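Local structure of neuraminidase (Influenza A virus, 4GDI) at residues Ser123-Lys128 and Leu145-Ser150; Phe160-Asp165 and His174-Leu179. The protein is a tetrameric, neuraminidase-like member of the viral sialidase family that may cleave terminal sialic acid, although its putative active site has diverged. One frame throughout, in Å; residues are numbered along the deposited sequence.

Interaction 1: residues Ser123-Lys128 and Leu145-Ser150; sequences SFIMIK and LRLPNS
Phe124 meets Leu145 through its backbone: CA of Phe124 is 4.0 Å from CD1 of Leu145. Its CB points away from 145-150, and neither a face nor an edge of its ring meets that loop. The side chain packs instead on Ile369 of the second subunit. The contact is therefore made by branched aliphatic side chains and one hydroxyl. Leu145 lays CD1 against the start of strand 124-129, 3.9 Å from N of Ile125. Ile125 sends its ethyl branch to the loop. CG1 is anti to the carbonyl carbon and beside the backbone N (chi1 -79°), and the chain then runs out extended, which carries CD1 between two leucines. There CD1 lies 3.8 Å from CB of Leu145, the two side chains crossing at a slant. The same CD1 meets Leu147 tip to tip, 3.9 Å from its CG. Val163 of the next sheet also touches both Ile125 and Leu147. At the other end, Leu145 N donates to Ser123 OG at 2.9 Å, with a bent angle of 135° at the hydrogen. This is the one hydrogen bond across the contact, and no backbone pairing joins the segments. The chemistry is thus that of a hydrophobic seam with a single polar tie at its end. The loop between two propeller blades packs on the blade it has just left mainly by apolar contact, with the touching residues buried.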
loop_
_atom_site.group_PDB
_atom_site.type_symbol
_atom_site.label_atom_id
_atom_site.label_comp_id
_atom_site.label_asym_id
_atom_site.label_seq_id
_atom_site.Cartn_x
_atom_site.Cartn_y
_atom_site.Cartn_z
ATOM N N SER A 123 0.947 -37.046 -0.686
ATOM C CA SER A 123 0.556 -35.871 0.074
ATOM C C SER A 123 1.463 -35.636 1.299
ATOM O O SER A 123 1.821 -36.566 2.030
ATOM C CB SER A 123 -0.915 -35.979 0.502
ATOM O OG SER A 123 -1.278 -34.909 1.368
ATOM N N PHE A 124 1.830 -34.382 1.521
ATOM C CA PHE A 124 2.600 -34.027 2.698
ATOM C C PHE A 124 2.163 -32.659 3.215
ATOM O O PHE A 124 1.610 -31.845 2.482
ATOM C CB PHE A 124 4.105 -34.024 2.386
ATOM C CG PHE A 124 4.523 -32.918 1.463
ATOM C CD1 PHE A 124 4.295 -33.010 0.106
ATOM C CD2 PHE A 124 5.143 -31.779 1.959
ATOM C CE1 PHE A 124 4.665 -31.986 -0.742
ATOM C CE2 PHE A 124 5.507 -30.755 1.118
ATOM C CZ PHE A 124 5.272 -30.859 -0.234
ATOM N N ILE A 125 2.414 -32.418 4.493
ATOM C CA ILE A 125 2.133 -31.131 5.085
ATOM C C ILE A 125 3.449 -30.442 5.419
ATOM O O ILE A 125 4.415 -31.101 5.836
ATOM C CB ILE A 125 1.219 -31.292 6.335
ATOM C CG1 ILE A 125 -0.227 -31.489 5.873
ATOM C CG2 ILE A 125 1.330 -30.074 7.263
ATOM C CD1 ILE A 125 -1.200 -31.932 6.977
ATOM N N MET A 126 3.509 -29.131 5.181
ATOM C CA MET A 126 4.610 -28.337 5.704
ATOM C C MET A 126 4.079 -27.190 6.554
ATOM O O MET A 126 2.960 -26.688 6.351
ATOM C CB MET A 126 5.555 -27.834 4.601
ATOM C CG MET A 126 4.928 -27.031 3.504
ATOM S SD MET A 126 6.116 -26.534 2.206
ATOM C CE MET A 126 4.927 -26.203 0.914
ATOM N N ILE A 127 4.892 -26.809 7.530
ATOM C CA ILE A 127 4.527 -25.809 8.510
ATOM C C ILE A 127 5.547 -24.701 8.432
ATOM O O ILE A 127 6.757 -24.951 8.366
ATOM C CB ILE A 127 4.524 -26.407 9.927
ATOM C CG1 ILE A 127 3.689 -27.690 9.933
ATOM C CG2 ILE A 127 4.013 -25.387 10.940
ATOM C CD1 ILE A 127 3.642 -28.392 11.268
ATOM N N LYS A 128 5.047 -23.474 8.421
ATOM C CA LYS A 128 5.886 -22.284 8.434
ATOM C C LYS A 128 5.597 -21.490 9.704
ATOM O O LYS A 128 4.430 -21.297 10.076
ATOM C CB LYS A 128 5.573 -21.452 7.190
ATOM C CG LYS A 128 6.615 -20.430 6.797
ATOM C CD LYS A 128 6.258 -19.857 5.429
ATOM C CE LYS A 128 7.023 -18.576 5.110
ATOM N NZ LYS A 128 6.407 -17.825 3.974
ATOM N N LEU A 145 -3.323 -36.079 2.976
ATOM C CA LEU A 145 -3.461 -35.297 4.194
ATOM C C LEU A 145 -4.376 -34.109 3.925
ATOM O O LEU A 145 -4.329 -33.512 2.847
ATOM C CB LEU A 145 -2.106 -34.832 4.703
ATOM C CG LEU A 145 -1.217 -35.971 5.183
ATOM C CD1 LEU A 145 0.151 -35.432 5.528
ATOM C CD2 LEU A 145 -1.837 -36.695 6.374
ATOM N N ARG A 146 -5.217 -33.803 4.907
ATOM C CA ARG A 146 -6.237 -32.775 4.772
ATOM C C ARG A 146 -6.224 -31.835 5.970
ATOM O O ARG A 146 -6.368 -32.264 7.112
ATOM C CB ARG A 146 -7.622 -33.421 4.629
ATOM C CG ARG A 146 -7.693 -34.405 3.460
ATOM C CD ARG A 146 -9.075 -34.978 3.273
ATOM N NE ARG A 146 -9.559 -35.856 4.337
ATOM C CZ ARG A 146 -9.169 -37.116 4.535
ATOM N NH1 ARG A 146 -8.186 -37.650 3.817
ATOM N NH2 ARG A 146 -9.745 -37.838 5.486
ATOM N N LEU A 147 -6.010 -30.555 5.687
ATOM C CA LEU A 147 -6.153 -29.493 6.678
ATOM C C LEU A 147 -7.572 -28.911 6.650
ATOM O O LEU A 147 -8.233 -28.936 5.614
ATOM C CB LEU A 147 -5.098 -28.424 6.423
ATOM C CG LEU A 147 -3.697 -28.935 6.784
ATOM C CD1 LEU A 147 -2.546 -28.147 6.119
ATOM C CD2 LEU A 147 -3.543 -28.898 8.295
ATOM N N PRO A 148 -8.047 -28.377 7.788
ATOM C CA PRO A 148 -9.489 -28.095 7.871
ATOM C C PRO A 148 -10.002 -26.803 7.221
ATOM O O PRO A 148 -11.216 -26.585 7.215
ATOM C CB PRO A 148 -9.738 -28.042 9.374
ATOM C CG PRO A 148 -8.433 -27.604 9.958
ATOM C CD PRO A 148 -7.365 -28.186 9.082
ATOM N N ASN A 149 -9.119 -25.973 6.678
ATOM C CA ASN A 149 -9.532 -24.715 6.066
ATOM C C ASN A 149 -10.301 -23.847 7.053
ATOM O O ASN A 149 -11.356 -23.300 6.760
ATOM C CB ASN A 149 -10.327 -24.975 4.783
ATOM C CG ASN A 149 -9.592 -25.899 3.844
ATOM O OD1 ASN A 149 -8.433 -25.649 3.486
ATOM N ND2 ASN A 149 -10.227 -27.000 3.487
ATOM N N SER A 150 -9.736 -23.746 8.244
ATOM C CA SER A 150 -10.236 -22.856 9.274
ATOM C C SER A 150 -9.046 -22.592 10.183
ATOM O O SER A 150 -8.071 -23.337 10.144
ATOM C CB SER A 150 -11.348 -23.536 10.061
ATOM O OG SER A 150 -12.089 -22.613 10.836
#

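Interaction 2: residues Phe160-Asp165 and His174-Leu179; sequences FVIVSD and HRIYEL
Val161 and Tyr177 form a hydrogen-bonded antiparallel pair. Val161 N donates to Tyr177 O at 3.2 Å, and Tyr177 N returns a nearly straight bond to Val161 O at 2.9 Å. Val163 and Arg175 form the next such pair, N of each 2.9 Å from O of the other. The two strands thus satisfy each other's inward amides and carbonyls. Ser164 OG lies 2.7 Å from His174 ND1, hydrogen-bonded at the edge of the imidazole and in its plane; either atom could be the donor. NE2 bonds to Ser172 OG, holding the ring at a second point. Glu178 CG is anti to the backbone N (chi1 177°) and the chain stays extended, which lays it beside the Phe160 ring. Glu178 CG is 3.7 Å from Phe160 CE2, with ring and carboxylate planes 24° apart. OE1 of Glu178 forms a salt bridge with Arg186 NE and OE2 a hydrogen bond with Ser158 OG. Glu178 has been seen as a calcium ligand in this protein, though none is bound to it in this chain. Arg175 NE hydrogen-bonds Gln189 OE1, NH1 bonds weakly to Tyr177 OH in the guanidinium plane, and Trp187 makes a cation-pi contact. CD1 of Ile162 touches CG1 of Ile176 at 3.6 Å. On the reverse face, CG2 of Val163 meets Tyr177 CD1 at 3.6 Å. Tyr177 also stacks with Phe137 and Trp187. The hairpin forms the middle of a four-stranded antiparallel propeller blade: strand 153-155 pairs with 158-165, and 183-189 with 173-180. Ile162 and Ile176 face strand 224-228; Val163 and Leu179 face strand 124-129.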
loop_
_atom_site.group_PDB
_atom_site.type_symbol
_atom_site.label_atom_id
_atom_site.label_comp_id
_atom_site.label_asym_id
_atom_site.label_seq_id
_atom_site.Cartn_x
_atom_site.Cartn_y
_atom_site.Cartn_z
ATOM N N PHE A 160 -2.777 -25.734 18.094
ATOM C CA PHE A 160 -3.366 -27.044 17.840
ATOM C C PHE A 160 -4.149 -27.037 16.532
ATOM O O PHE A 160 -4.813 -26.055 16.207
ATOM C CB PHE A 160 -4.293 -27.417 18.991
ATOM C CG PHE A 160 -3.613 -27.412 20.327
ATOM C CD1 PHE A 160 -3.440 -26.229 21.026
ATOM C CD2 PHE A 160 -3.161 -28.598 20.892
ATOM C CE1 PHE A 160 -2.807 -26.219 22.274
ATOM C CE2 PHE A 160 -2.520 -28.593 22.140
ATOM C CZ PHE A 160 -2.344 -27.399 22.821
ATOM N N VAL A 161 -4.058 -28.124 15.777
ATOM C CA VAL A 161 -4.794 -28.234 14.526
ATOM C C VAL A 161 -5.196 -29.683 14.309
ATOM O O VAL A 161 -4.484 -30.596 14.720
ATOM C CB VAL A 161 -3.963 -27.736 13.353
ATOM C CG1 VAL A 161 -2.713 -28.595 13.174
ATOM C CG2 VAL A 161 -4.781 -27.710 12.084
ATOM N N ILE A 162 -6.360 -29.881 13.705
ATOM C CA ILE A 162 -6.830 -31.209 13.334
ATOM C C ILE A 162 -6.357 -31.535 11.920
ATOM O O ILE A 162 -6.620 -30.787 10.988
ATOM C CB ILE A 162 -8.375 -31.312 13.365
ATOM C CG1 ILE A 162 -8.932 -30.831 14.717
ATOM C CG2 ILE A 162 -8.821 -32.738 13.101
ATOM C CD1 ILE A 162 -8.322 -31.506 15.899
ATOM N N VAL A 163 -5.648 -32.649 11.773
ATOM C CA VAL A 163 -5.223 -33.129 10.462
ATOM C C VAL A 163 -5.913 -34.458 10.138
ATOM O O VAL A 163 -5.979 -35.347 10.987
ATOM C CB VAL A 163 -3.703 -33.353 10.435
ATOM C CG1 VAL A 163 -3.279 -33.985 9.123
ATOM C CG2 VAL A 163 -2.963 -32.039 10.668
ATOM N N SER A 164 -6.418 -34.596 8.914
ATOM C CA SER A 164 -7.105 -35.826 8.509
ATOM C C SER A 164 -6.338 -36.543 7.398
ATOM O O SER A 164 -5.631 -35.913 6.609
ATOM C CB SER A 164 -8.532 -35.533 8.058
ATOM O OG SER A 164 -9.261 -34.882 9.081
ATOM N N ASP A 165 -6.494 -37.864 7.360
ATOM C CA ASP A 165 -5.743 -38.742 6.461
ATOM C C ASP A 165 -6.689 -39.861 6.041
ATOM O O ASP A 165 -7.753 -40.042 6.645
ATOM C CB ASP A 165 -4.536 -39.310 7.202
ATOM C CG ASP A 165 -3.491 -39.934 6.276
ATOM O OD1 ASP A 165 -3.770 -40.169 5.079
ATOM O OD2 ASP A 165 -2.383 -40.221 6.781
ATOM N N HIS A 174 -8.139 -39.148 11.976
ATOM C CA HIS A 174 -8.104 -37.760 12.427
ATOM C C HIS A 174 -7.182 -37.634 13.628
ATOM O O HIS A 174 -7.282 -38.391 14.585
ATOM C CB HIS A 174 -9.520 -37.289 12.756
ATOM C CG HIS A 174 -10.485 -37.550 11.651
ATOM N ND1 HIS A 174 -10.535 -36.772 10.510
ATOM C CD2 HIS A 174 -11.372 -38.553 11.458
ATOM C CE1 HIS A 174 -11.441 -37.261 9.688
ATOM N NE2 HIS A 174 -11.971 -38.342 10.242
ATOM N N ARG A 175 -6.247 -36.698 13.536
ATOM C CA ARG A 175 -5.269 -36.485 14.584
ATOM C C ARG A 175 -5.252 -35.027 15.039
ATOM O O ARG A 175 -5.398 -34.117 14.223
ATOM C CB ARG A 175 -3.878 -36.822 14.053
ATOM C CG ARG A 175 -3.678 -38.270 13.693
ATOM C CD ARG A 175 -2.259 -38.509 13.214
ATOM N NE ARG A 175 -1.976 -39.932 13.094
ATOM C CZ ARG A 175 -0.788 -40.439 12.788
ATOM N NH1 ARG A 175 0.250 -39.636 12.567
ATOM N NH2 ARG A 175 -0.642 -41.758 12.710
ATOM N N ILE A 176 -5.066 -34.814 16.339
ATOM C CA ILE A 176 -4.719 -33.503 16.850
ATOM C C ILE A 176 -3.207 -33.391 16.844
ATOM O O ILE A 176 -2.514 -34.263 17.378
ATOM C CB ILE A 176 -5.164 -33.297 18.299
ATOM C CG1 ILE A 176 -6.659 -33.523 18.442
ATOM C CG2 ILE A 176 -4.795 -31.877 18.750
ATOM C CD1 ILE A 176 -7.125 -33.536 19.882
ATOM N N TYR A 177 -2.697 -32.327 16.239
ATOM C CA TYR A 177 -1.285 -32.015 16.317
ATOM C C TYR A 177 -1.058 -30.820 17.245
ATOM O O TYR A 177 -1.758 -29.812 17.158
ATOM C CB TYR A 177 -0.749 -31.714 14.924
ATOM C CG TYR A 177 -0.402 -32.945 14.129
ATOM C CD1 TYR A 177 -1.377 -33.665 13.446
ATOM C CD2 TYR A 177 0.902 -33.388 14.059
ATOM C CE1 TYR A 177 -1.047 -34.795 12.715
ATOM C CE2 TYR A 177 1.238 -34.520 13.344
ATOM C CZ TYR A 177 0.269 -35.216 12.675
ATOM O OH TYR A 177 0.633 -36.327 11.954
ATOM N N GLU A 178 -0.094 -30.934 18.151
ATOM C CA GLU A 178 0.324 -29.784 18.934
ATOM C C GLU A 178 1.634 -29.228 18.380
ATOM O O GLU A 178 2.598 -29.972 18.232
ATOM C CB GLU A 178 0.518 -30.151 20.399
ATOM C CG GLU A 178 1.026 -28.983 21.213
ATOM C CD GLU A 178 1.319 -29.348 22.663
ATOM O OE1 GLU A 178 1.142 -30.523 23.035
ATOM O OE2 GLU A 178 1.726 -28.447 23.425
ATOM N N LEU A 179 1.657 -27.925 18.092
ATOM C CA LEU A 179 2.837 -27.253 17.553
ATOM C C LEU A 179 3.335 -26.182 18.516
ATOM O O LEU A 179 2.551 -25.581 19.250
ATOM C CB LEU A 179 2.503 -26.574 16.223
ATOM C CG LEU A 179 1.667 -27.386 15.247
ATOM C CD1 LEU A 179 1.432 -26.578 13.970
ATOM C CD2 LEU A 179 2.355 -28.716 14.956
#

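Overall arrangement
Interactions 1 and 2 follow each other along the chain, with centres about 9 Å apart. The loop 145-150 links them: Arg146 N lies 2.7 Å from Ser164 O, a probable hydrogen bond, and Arg146 NH2 is 3.2 Å from Asp165 O. Pro148 CD also packs 3.3 Å from Ile162 O. The loop runs beside strand 160-165 of interaction 2 while Leu145 and Leu147 pack on Ile125 of strand 124-129, joining neighbouring propeller blades. The side chains of Ile125 and Tyr177 each lie about 8 Å from that of Asp135. Asp135 has been seen as a calcium ligand in this protein, though none is bound to it in this chain.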